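Local coordinates for protein thymine dioxygenase (Neurospora crassa, PDB 5C3Q) that probably oxidises the methyl group of thymine, as a non-haem iron dioxygenase that uses 2-oxoglutarate as its co-substrate, at residues S149-F154 / N189-L194. Sequence-based numbering, arbitrary orientation.
Sequences STMNNF and NILRLL. With AKG (2-oxoglutaric acid), chain F; TDR (thymine), chain G; EDO (1,2-ethanediol), chain I.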
ATOM      1  N   SER A 149      11.111  -8.210  16.455  1.00 33.42           N
ATOM      2  CA  SER A 149      11.600  -6.912  16.924  1.00 33.88           C
ATOM      3  C   SER A 149      11.859  -5.949  15.766  1.00 32.58           C
ATOM      4  O   SER A 149      11.599  -4.754  15.877  1.00 32.11           O
ATOM      5  CB  SER A 149      12.873  -7.086  17.755  1.00 35.16           C
ATOM      6  OG  SER A 149      13.865  -7.788  17.021  1.00 36.44           O
ATOM      7  N   THR A 150      12.375  -6.481  14.663  1.00 32.20           N
ATOM      8  CA  THR A 150      12.594  -5.702  13.449  1.00 31.35           C
ATOM      9  C   THR A 150      11.275  -5.170  12.883  1.00 30.07           C
ATOM     10  O   THR A 150      11.153  -3.975  12.601  1.00 29.37           O
ATOM     11  CB  THR A 150      13.308  -6.552  12.377  1.00 31.70           C
ATOM     12  OG1 THR A 150      14.620  -6.901  12.842  1.00 32.60           O
ATOM     13  CG2 THR A 150      13.428  -5.801  11.054  1.00 31.44           C
ATOM     14  N   MET A 151      10.298  -6.059  12.725  1.00 29.24           N
ATOM     15  CA  MET A 151       9.022  -5.706  12.102  1.00 28.49           C
ATOM     16  C   MET A 151       8.163  -4.794  12.974  1.00 28.28           C
ATOM     17  O   MET A 151       7.485  -3.914  12.456  1.00 27.90           O
ATOM     18  CB  MET A 151       8.239  -6.967  11.721  1.00 28.32           C
ATOM     19  CG  MET A 151       8.901  -7.779  10.620  1.00 28.43           C
ATOM     20  SD  MET A 151       9.164  -6.796   9.133  1.00 28.13           S
ATOM     21  CE  MET A 151      10.406  -7.760   8.284  1.00 28.35           C
ATOM     22  N   ASN A 152       8.189  -5.001  14.289  1.00 29.06           N
ATOM     23  CA  ASN A 152       7.487  -4.099  15.211  1.00 29.41           C
ATOM     24  C   ASN A 152       8.095  -2.698  15.214  1.00 29.12           C
ATOM     25  O   ASN A 152       7.371  -1.702  15.248  1.00 28.74           O
ATOM     26  CB  ASN A 152       7.469  -4.671  16.632  1.00 30.30           C
ATOM     27  CG  ASN A 152       6.411  -5.741  16.814  1.00 30.85           C
ATOM     28  OD1 ASN A 152       5.451  -5.821  16.049  1.00 30.12           O
ATOM     29  ND2 ASN A 152       6.578  -6.566  17.838  1.00 32.01           N
ATOM     30  N   ASN A 153       9.424  -2.634  15.182  1.00 29.55           N
ATOM     31  CA  ASN A 153      10.144  -1.366  15.051  1.00 29.62           C
ATOM     32  C   ASN A 153       9.742  -0.666  13.757  1.00 28.07           C
ATOM     33  O   ASN A 153       9.371   0.506  13.766  1.00 27.74           O
ATOM     34  CB  ASN A 153      11.657  -1.620  15.072  1.00 31.42           C
ATOM     35  CG  ASN A 153      12.477  -0.342  15.130  1.00 32.76           C
ATOM     36  OD1 ASN A 153      11.947   0.767  15.094  1.00 34.44           O
ATOM     37  ND2 ASN A 153      13.788  -0.496  15.223  1.00 34.26           N
ATOM     38  N   PHE A 154       9.786  -1.399  12.650  1.00 26.95           N
ATOM     39  CA  PHE A 154       9.391  -0.850  11.353  1.00 25.86           C
ATOM     40  C   PHE A 154       7.932  -0.392  11.353  1.00 25.17           C
ATOM     41  O   PHE A 154       7.622   0.686  10.847  1.00 25.23           O
ATOM     42  CB  PHE A 154       9.627  -1.870  10.241  1.00 25.46           C
ATOM     43  CG  PHE A 154       9.490  -1.299   8.858  1.00 24.93           C
ATOM     44  CD1 PHE A 154      10.404  -0.367   8.385  1.00 25.04           C
ATOM     45  CD2 PHE A 154       8.455  -1.699   8.026  1.00 24.25           C
ATOM     46  CE1 PHE A 154      10.285   0.160   7.112  1.00 24.70           C
ATOM     47  CE2 PHE A 154       8.331  -1.176   6.750  1.00 24.14           C
ATOM     48  CZ  PHE A 154       9.250  -0.247   6.292  1.00 24.18           C
ATOM     49  N   ASN A 189      -3.026  -0.044  11.544  1.00 21.14           N
ATOM     50  CA  ASN A 189      -2.425  -0.190  10.232  1.00 20.78           C
ATOM     51  C   ASN A 189      -2.026  -1.640   9.977  1.00 20.90           C
ATOM     52  O   ASN A 189      -1.980  -2.451  10.907  1.00 21.35           O
ATOM     53  CB  ASN A 189      -1.207   0.729  10.154  1.00 20.85           C
ATOM     54  CG  ASN A 189      -1.552   2.173  10.474  1.00 20.87           C
ATOM     55  OD1 ASN A 189      -2.632   2.656  10.123  1.00 20.73           O
ATOM     56  ND2 ASN A 189      -0.648   2.866  11.157  1.00 20.99           N
ATOM     57  N   ILE A 190      -1.754  -1.970   8.718  1.00 20.35           N
ATOM     58  CA  ILE A 190      -1.330  -3.317   8.351  1.00 20.46           C
ATOM     59  C   ILE A 190      -0.016  -3.251   7.582  1.00 20.60           C
ATOM     60  O   ILE A 190       0.091  -2.572   6.556  1.00 20.27           O
ATOM     61  CB  ILE A 190      -2.404  -4.058   7.525  1.00 20.46           C
ATOM     62  CG1 ILE A 190      -3.664  -4.304   8.367  1.00 20.85           C
ATOM     63  CG2 ILE A 190      -1.869  -5.375   6.972  1.00 20.76           C
ATOM     64  CD1 ILE A 190      -3.507  -5.319   9.484  1.00 21.60           C
ATOM     65  N   LEU A 191       0.984  -3.950   8.104  1.00 20.67           N
ATOM     66  CA  LEU A 191       2.284  -4.065   7.461  1.00 20.84           C
ATOM     67  C   LEU A 191       2.268  -5.326   6.601  1.00 20.62           C
ATOM     68  O   LEU A 191       2.281  -6.441   7.127  1.00 20.53           O
ATOM     69  CB  LEU A 191       3.385  -4.119   8.526  1.00 21.79           C
ATOM     70  CG  LEU A 191       4.824  -4.454   8.138  1.00 22.36           C
ATOM     71  CD1 LEU A 191       5.364  -3.469   7.117  1.00 22.39           C
ATOM     72  CD2 LEU A 191       5.694  -4.461   9.386  1.00 23.15           C
ATOM     73  N   ARG A 192       2.208  -5.141   5.284  1.00 19.95           N
ATOM     74  CA  ARG A 192       2.185  -6.256   4.341  1.00 20.48           C
ATOM     75  C   ARG A 192       3.554  -6.461   3.692  1.00 20.53           C
ATOM     76  O   ARG A 192       3.991  -5.655   2.864  1.00 20.28           O
ATOM     77  CB  ARG A 192       1.126  -6.026   3.260  1.00 20.56           C
ATOM     78  CG  ARG A 192       1.026  -7.154   2.243  1.00 20.87           C
ATOM     79  CD  ARG A 192       0.069  -6.826   1.112  1.00 20.82           C
ATOM     80  NE  ARG A 192      -1.241  -7.438   1.295  1.00 21.24           N
ATOM     81  CZ  ARG A 192      -2.234  -7.388   0.410  1.00 21.42           C
ATOM     82  NH1 ARG A 192      -2.091  -6.737  -0.742  1.00 21.41           N
ATOM     83  NH2 ARG A 192      -3.385  -7.994   0.683  1.00 21.70           N
ATOM     84  N   LEU A 193       4.221  -7.543   4.081  1.00 20.86           N
ATOM     85  CA  LEU A 193       5.446  -7.988   3.432  1.00 21.33           C
ATOM     86  C   LEU A 193       5.057  -8.766   2.181  1.00 21.54           C
ATOM     87  O   LEU A 193       4.187  -9.636   2.244  1.00 21.79           O
ATOM     88  CB  LEU A 193       6.252  -8.894   4.370  1.00 22.00           C
ATOM     89  CG  LEU A 193       6.554  -8.335   5.764  1.00 21.93           C
ATOM     90  CD1 LEU A 193       7.388  -9.332   6.546  1.00 23.01           C
ATOM     91  CD2 LEU A 193       7.267  -6.993   5.685  1.00 21.91           C
ATOM     92  N   LEU A 194       5.692  -8.446   1.055  1.00 21.63           N
ATOM     93  CA  LEU A 194       5.392  -9.091  -0.223  1.00 21.74           C
ATOM     94  C   LEU A 194       6.635  -9.703  -0.850  1.00 22.46           C
ATOM     95  O   LEU A 194       7.702  -9.087  -0.882  1.00 22.30           O
ATOM     96  CB  LEU A 194       4.782  -8.089  -1.201  1.00 21.29           C
ATOM     97  CG  LEU A 194       3.327  -7.698  -0.929  1.00 20.86           C
ATOM     98  CD1 LEU A 194       3.012  -6.313  -1.481  1.00 20.48           C
ATOM     99  CD2 LEU A 194       2.389  -8.743  -1.510  1.00 21.28           C
TER
HETATM  100  C1  AKG F 402      -0.599  -3.931  -2.627  1.00 26.27           C
HETATM  101  O1  AKG F 402      -1.722  -3.409  -2.399  1.00 24.89           O
HETATM  102  O2  AKG F 402      -0.166  -4.877  -1.938  1.00 25.89           O
HETATM  103  C2  AKG F 402       0.223  -3.428  -3.739  1.00 26.44           C
HETATM  104  O5  AKG F 402      -0.251  -2.615  -4.528  1.00 25.65           O
HETATM  105  C3  AKG F 402       1.647  -3.925  -3.902  1.00 26.72           C
HETATM  106  C4  AKG F 402       2.367  -3.159  -5.009  1.00 26.70           C
HETATM  107  C5  AKG F 402       3.813  -3.579  -5.128  1.00 26.76           C
HETATM  108  O3  AKG F 402       4.617  -2.760  -5.620  1.00 26.96           O
HETATM  109  O4  AKG F 402       4.168  -4.718  -4.753  1.00 26.46           O
HETATM  110  N1  TDR G 403      -5.308  -5.234   2.476  1.00 26.24           N
HETATM  111  C2  TDR G 403      -5.504  -4.099   3.348  1.00 25.97           C
HETATM  112  O2  TDR G 403      -5.566  -4.263   4.552  1.00 26.37           O
HETATM  113  N3  TDR G 403      -5.622  -2.772   2.788  1.00 25.99           N
HETATM  114  C4  TDR G 403      -5.544  -2.569   1.378  1.00 25.92           C
HETATM  115  O4  TDR G 403      -5.645  -1.436   0.941  1.00 26.27           O
HETATM  116  C5  TDR G 403      -5.348  -3.719   0.480  1.00 26.40           C
HETATM  117  CM5 TDR G 403      -5.263  -3.570  -1.006  1.00 26.61           C
HETATM  118  C6  TDR G 403      -5.235  -5.060   1.062  1.00 26.20           C
HETATM  119  C1  EDO I 405      -4.526 -11.507   2.683  1.00 42.02           C
HETATM  120  O1  EDO I 405      -3.791 -10.392   2.172  1.00 40.80           O
HETATM  121  C2  EDO I 405      -5.032 -12.377   1.541  1.00 41.97           C
HETATM  122  O2  EDO I 405      -6.306 -11.922   1.076  1.00 43.13           O
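Met151 and Phe154 of helix 147-173 meet Leu191 and Leu193 on the outer face of a sheet belonging to the double-stranded beta-helix (DSBH) fold. The axes of helix 149-154 and strand 190-194 come within 10.3 Å at 128°. No hydrogen bond joins the segments; the side chains meet through carbon and sulfur, apart from one methyl resting by a backbone carbonyl. Leu191 CD1 lies 3.7 Å from Phe154 CD2, at the ring edge and in its plane, and the two side chains cross at about a right angle; Phe226 meets the same ring edge-to-face. Leu191 CD2 packs 3.6 Å from the Met151 carbonyl O. Tip to tip, Met151 CE touches Leu193 CD1 at 3.8 Å.

Arg192, between these leucines, reaches the ligands of the active site. CB and CG run on extended (CG anti to the backbone N, chi1 -179°) with no ligand atom close; CD passes 3.6 Å from 2-oxoglutarate O2, and a bend at chi3 (-100°) turns the guanidinium. NE forms a salt bridge with Glu124, and CZ lies near both 1,2-ethanediol O1 and thymine C6. NH1 donates a 2.9 Å hydrogen bond to O2 of 2-oxoglutarate, an oxygen at the guanidinium edge, in its plane; NH2 bonds at 2.9 Å to O1 of the 1,2-ethanediol, probably from the crystallisation liquor. A methionine here would probably leave that carboxylate oxygen without its charged donor and Glu124 without its salt-bridge mate. Ser290, Tyr196 and Arg288 also hydrogen-bond 2-oxoglutarate. C6 of thymine comes in over one guanidinium face, 3.5 Å from Arg192 NH2, the base steeply inclined to that plane rather than stacked.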